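Local coordinates for protein aldo-keto reductase family 1, member B4 (Aldose reductase) (Schistosoma japonicum, PDB 4HBK) that probably catalyses the NADPH-dependent reduction of aldehydes, including sugars, to the corresponding alcohols, at residues Leu204-Ile218 against Leu227-Tyr241. Numbering follows the deposited sequence.
Sequences LEHCRIKPANLQIEI and LVEYAQSVGLTVTAY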
# COMPACT_ATOMS: atom_id res chain seq x y z
N LEU A 204 -3.97 -5.38 17.70
CA LEU A 204 -3.53 -6.74 18.00
C LEU A 204 -4.03 -7.23 19.36
O LEU A 204 -4.22 -8.43 19.57
CB LEU A 204 -2.00 -6.84 17.97
CG LEU A 204 -1.31 -6.86 16.61
CD1 LEU A 204 0.17 -6.62 16.80
CD2 LEU A 204 -1.56 -8.20 15.94
N GLU A 205 -4.22 -6.29 20.27
CA GLU A 205 -4.70 -6.60 21.61
C GLU A 205 -6.18 -7.01 21.60
O GLU A 205 -6.63 -7.75 22.48
CB GLU A 205 -4.48 -5.40 22.54
CG GLU A 205 -3.73 -5.72 23.83
CD GLU A 205 -4.56 -6.54 24.82
OE1 GLU A 205 -4.63 -7.78 24.67
OE2 GLU A 205 -5.14 -5.94 25.76
N HIS A 206 -6.94 -6.55 20.61
CA HIS A 206 -8.38 -6.78 20.60
C HIS A 206 -8.84 -7.76 19.54
O HIS A 206 -9.98 -8.23 19.57
CB HIS A 206 -9.13 -5.46 20.35
CG HIS A 206 -9.16 -4.55 21.54
ND1 HIS A 206 -8.21 -3.58 21.75
CD2 HIS A 206 -10.04 -4.45 22.56
CE1 HIS A 206 -8.50 -2.92 22.86
NE2 HIS A 206 -9.61 -3.43 23.37
N CYS A 207 -7.97 -8.06 18.58
CA CYS A 207 -8.42 -8.73 17.36
C CYS A 207 -8.63 -10.24 17.53
O CYS A 207 -8.02 -10.89 18.38
CB CYS A 207 -7.43 -8.49 16.22
SG CYS A 207 -5.85 -9.31 16.47
N ARG A 208 -9.53 -10.77 16.71
CA ARG A 208 -9.70 -12.20 16.59
C ARG A 208 -8.85 -12.66 15.41
O ARG A 208 -8.28 -13.75 15.44
CB ARG A 208 -11.18 -12.53 16.36
CG ARG A 208 -11.45 -13.92 15.79
CD ARG A 208 -12.93 -14.28 15.88
NE ARG A 208 -13.79 -13.34 15.16
CZ ARG A 208 -14.14 -13.47 13.88
NH1 ARG A 208 -14.92 -12.56 13.31
NH2 ARG A 208 -13.69 -14.49 13.17
N ILE A 209 -8.76 -11.81 14.38
CA ILE A 209 -7.94 -12.08 13.19
C ILE A 209 -6.88 -10.99 13.08
O ILE A 209 -7.20 -9.81 12.99
CB ILE A 209 -8.78 -12.06 11.90
CG1 ILE A 209 -9.86 -13.14 11.94
CG2 ILE A 209 -7.88 -12.27 10.68
CD1 ILE A 209 -10.80 -13.09 10.73
N LYS A 210 -5.62 -11.39 13.10
CA LYS A 210 -4.54 -10.42 13.09
C LYS A 210 -4.39 -9.75 11.74
O LYS A 210 -4.66 -10.34 10.69
CB LYS A 210 -3.22 -11.08 13.52
CG LYS A 210 -3.26 -11.56 14.97
CD LYS A 210 -1.88 -11.63 15.59
CE LYS A 210 -1.28 -13.00 15.48
NZ LYS A 210 -0.27 -13.26 16.56
N PRO A 211 -4.00 -8.48 11.75
CA PRO A 211 -3.65 -7.82 10.49
C PRO A 211 -2.52 -8.61 9.86
O PRO A 211 -1.65 -9.09 10.60
CB PRO A 211 -3.17 -6.43 10.95
CG PRO A 211 -2.97 -6.55 12.47
CD PRO A 211 -3.92 -7.58 12.91
N ALA A 212 -2.55 -8.78 8.54
CA ALA A 212 -1.52 -9.52 7.82
C ALA A 212 -0.48 -8.59 7.22
O ALA A 212 0.63 -9.01 6.86
CB ALA A 212 -2.15 -10.35 6.70
N ASN A 213 -0.83 -7.31 7.10
CA ASN A 213 0.03 -6.39 6.38
C ASN A 213 -0.14 -4.95 6.85
O ASN A 213 -1.23 -4.54 7.25
CB ASN A 213 -0.25 -6.51 4.87
CG ASN A 213 0.51 -5.50 4.05
OD1 ASN A 213 -0.06 -4.49 3.62
ND2 ASN A 213 1.79 -5.77 3.79
N LEU A 214 0.96 -4.20 6.83
CA LEU A 214 0.94 -2.79 7.17
C LEU A 214 1.56 -2.08 5.97
O LEU A 214 2.63 -2.48 5.50
CB LEU A 214 1.80 -2.52 8.42
CG LEU A 214 2.07 -1.05 8.78
CD1 LEU A 214 0.80 -0.35 9.25
CD2 LEU A 214 3.19 -0.93 9.82
N GLN A 215 0.87 -1.06 5.46
CA GLN A 215 1.38 -0.27 4.34
C GLN A 215 1.65 1.13 4.85
O GLN A 215 0.77 1.77 5.42
CB GLN A 215 0.40 -0.25 3.15
CG GLN A 215 0.92 0.56 1.94
CD GLN A 215 0.01 0.51 0.70
OE1 GLN A 215 -0.34 1.55 0.15
NE2 GLN A 215 -0.34 -0.70 0.25
N ILE A 216 2.87 1.61 4.65
CA ILE A 216 3.30 2.90 5.18
C ILE A 216 4.32 3.48 4.22
O ILE A 216 4.87 2.76 3.38
CB ILE A 216 3.99 2.74 6.55
CG1 ILE A 216 4.93 1.52 6.53
CG2 ILE A 216 2.95 2.62 7.66
CD1 ILE A 216 5.72 1.31 7.83
N GLU A 217 4.60 4.78 4.35
CA GLU A 217 5.64 5.43 3.56
C GLU A 217 7.02 4.93 3.96
O GLU A 217 7.42 5.05 5.12
CB GLU A 217 5.57 6.95 3.70
CG GLU A 217 6.79 7.69 3.15
CD GLU A 217 6.67 9.20 3.34
OE1 GLU A 217 5.62 9.67 3.84
OE2 GLU A 217 7.63 9.91 2.98
N ILE A 218 7.74 4.38 2.99
CA ILE A 218 9.10 3.91 3.22
C ILE A 218 9.95 4.12 1.97
O ILE A 218 9.58 3.71 0.85
CB ILE A 218 9.13 2.41 3.62
CG1 ILE A 218 8.05 2.09 4.65
CG2 ILE A 218 10.51 2.02 4.17
CD1 ILE A 218 8.00 0.59 4.99
N LEU A 227 9.36 1.60 13.20
CA LEU A 227 8.03 1.08 12.94
C LEU A 227 8.12 -0.23 12.15
O LEU A 227 7.42 -1.19 12.44
CB LEU A 227 7.20 2.10 12.16
CG LEU A 227 5.77 1.64 11.87
CD1 LEU A 227 5.11 1.18 13.17
CD2 LEU A 227 4.97 2.76 11.18
N VAL A 228 8.99 -0.26 11.14
CA VAL A 228 9.13 -1.46 10.33
C VAL A 228 9.61 -2.62 11.19
O VAL A 228 9.11 -3.75 11.08
CB VAL A 228 10.12 -1.27 9.18
CG1 VAL A 228 10.49 -2.63 8.61
CG2 VAL A 228 9.53 -0.36 8.09
N GLU A 229 10.59 -2.36 12.04
CA GLU A 229 11.12 -3.41 12.90
C GLU A 229 10.03 -3.90 13.85
O GLU A 229 9.86 -5.10 14.05
CB GLU A 229 12.35 -2.93 13.67
CG GLU A 229 13.58 -2.79 12.79
CD GLU A 229 14.82 -2.42 13.58
OE1 GLU A 229 15.94 -2.62 13.06
OE2 GLU A 229 14.69 -1.93 14.73
N TYR A 230 9.28 -2.96 14.42
CA TYR A 230 8.17 -3.33 15.28
C TYR A 230 7.16 -4.21 14.55
O TYR A 230 6.80 -5.28 15.04
CB TYR A 230 7.44 -2.12 15.83
CG TYR A 230 6.10 -2.53 16.39
CD1 TYR A 230 6.00 -3.21 17.61
CD2 TYR A 230 4.93 -2.30 15.67
CE1 TYR A 230 4.77 -3.61 18.11
CE2 TYR A 230 3.70 -2.70 16.16
CZ TYR A 230 3.62 -3.34 17.38
OH TYR A 230 2.39 -3.74 17.85
N ALA A 231 6.67 -3.76 13.40
CA ALA A 231 5.65 -4.52 12.70
C ALA A 231 6.12 -5.94 12.35
O ALA A 231 5.38 -6.91 12.55
CB ALA A 231 5.16 -3.77 11.45
N GLN A 232 7.33 -6.08 11.83
CA GLN A 232 7.87 -7.40 11.51
C GLN A 232 8.03 -8.24 12.78
O GLN A 232 7.79 -9.44 12.75
CB GLN A 232 9.18 -7.28 10.72
CG GLN A 232 8.99 -6.62 9.35
CD GLN A 232 10.29 -6.33 8.61
OE1 GLN A 232 11.36 -6.22 9.21
NE2 GLN A 232 10.19 -6.21 7.28
N SER A 233 8.40 -7.61 13.89
CA SER A 233 8.56 -8.34 15.15
C SER A 233 7.26 -9.01 15.60
O SER A 233 7.29 -10.08 16.19
CB SER A 233 9.14 -7.45 16.25
OG SER A 233 8.15 -6.67 16.89
N VAL A 234 6.11 -8.40 15.31
CA VAL A 234 4.83 -9.02 15.66
C VAL A 234 4.22 -9.79 14.50
O VAL A 234 3.06 -10.18 14.54
CB VAL A 234 3.82 -8.01 16.24
CG1 VAL A 234 4.32 -7.48 17.57
CG2 VAL A 234 3.58 -6.87 15.25
N GLY A 235 5.02 -10.03 13.45
CA GLY A 235 4.62 -10.94 12.40
C GLY A 235 3.86 -10.34 11.23
O GLY A 235 3.43 -11.08 10.33
N LEU A 236 3.69 -9.02 11.22
CA LEU A 236 3.08 -8.38 10.05
C LEU A 236 4.08 -8.35 8.92
O LEU A 236 5.29 -8.29 9.16
CB LEU A 236 2.70 -6.94 10.36
CG LEU A 236 1.76 -6.65 11.52
CD1 LEU A 236 0.91 -5.44 11.17
CD2 LEU A 236 0.90 -7.86 11.82
N THR A 237 3.60 -8.37 7.68
CA THR A 237 4.46 -8.00 6.56
C THR A 237 4.26 -6.51 6.35
O THR A 237 3.24 -5.94 6.77
CB THR A 237 4.08 -8.72 5.28
OG1 THR A 237 2.77 -8.30 4.87
CG2 THR A 237 4.13 -10.25 5.47
N VAL A 238 5.22 -5.88 5.69
CA VAL A 238 5.20 -4.43 5.56
C VAL A 238 5.39 -4.02 4.12
O VAL A 238 6.30 -4.49 3.45
CB VAL A 238 6.29 -3.78 6.42
CG1 VAL A 238 6.21 -2.26 6.32
CG2 VAL A 238 6.15 -4.22 7.88
N THR A 239 4.53 -3.13 3.66
CA THR A 239 4.59 -2.65 2.29
C THR A 239 5.03 -1.21 2.30
O THR A 239 4.54 -0.40 3.09
CB THR A 239 3.22 -2.76 1.61
OG1 THR A 239 2.87 -4.15 1.48
CG2 THR A 239 3.23 -2.09 0.23
N ALA A 240 5.97 -0.89 1.41
CA ALA A 240 6.46 0.47 1.30
C ALA A 240 5.67 1.17 0.23
O ALA A 240 5.70 0.77 -0.92
CB ALA A 240 7.92 0.47 0.94
N TYR A 241 4.94 2.22 0.60
CA TYR A 241 4.38 3.04 -0.44
C TYR A 241 5.28 4.26 -0.69
O TYR A 241 6.14 4.59 0.13
CB TYR A 241 2.91 3.38 -0.19
CG TYR A 241 2.57 4.47 0.81
CD1 TYR A 241 2.82 5.81 0.54
CD2 TYR A 241 1.91 4.15 1.99
CE1 TYR A 241 2.46 6.81 1.46
CE2 TYR A 241 1.55 5.12 2.91
CZ TYR A 241 1.82 6.45 2.65
OH TYR A 241 1.45 7.39 3.58
O HOH W 1 1.65 -11.29 16.78
O HOH W 2 1.76 -11.36 8.05
O HOH W 3 0.22 -3.77 0.99
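With CG of Asn213 trans to the backbone N (chi1 175°), the amide is carried across to the threonines of the adjoining strand, and Thr237 turns OG1 between its own N and carbonyl carbon (chi1 65°) to meet it. ND2 thus spends both N-H groups on hydroxyls: one runs almost straight to Thr237 OG1 at 2.9 Å, in the amide plane, the other to Thr239 OG1 at 3.0 Å, tilted from it. Thr237 OG1 donates a hydrogen bond to Ala212 O, which also accepts one from Thr237 N, while a water ties Asn213 OD1 to Thr239 OG1 and Gln215 NE2. Gln215 NE2 also bonds Asp77 OD1, its side chain about 3 Å (nearest atoms) from that of Lys111, predicted to lower the active-site tyrosine's pKa. A parallel ladder continues through Leu214 N to Thr237 O and Thr239 N to Leu214 O. Farther along, Glu217 CB lies over a face of the Tyr241 ring, and Gln215 CG meets its edge. The other sheet face is apolar: Leu214 CD2 packs on Ala231 CB at 3.8 Å, and Ile216 CD1 on Leu227 CD2. The whole illustrates a beta-alpha-beta unit of a TIM barrel, helix 225-233 covering strands 213-217 and 237-241, which lie between strands 187-193 and 287-288.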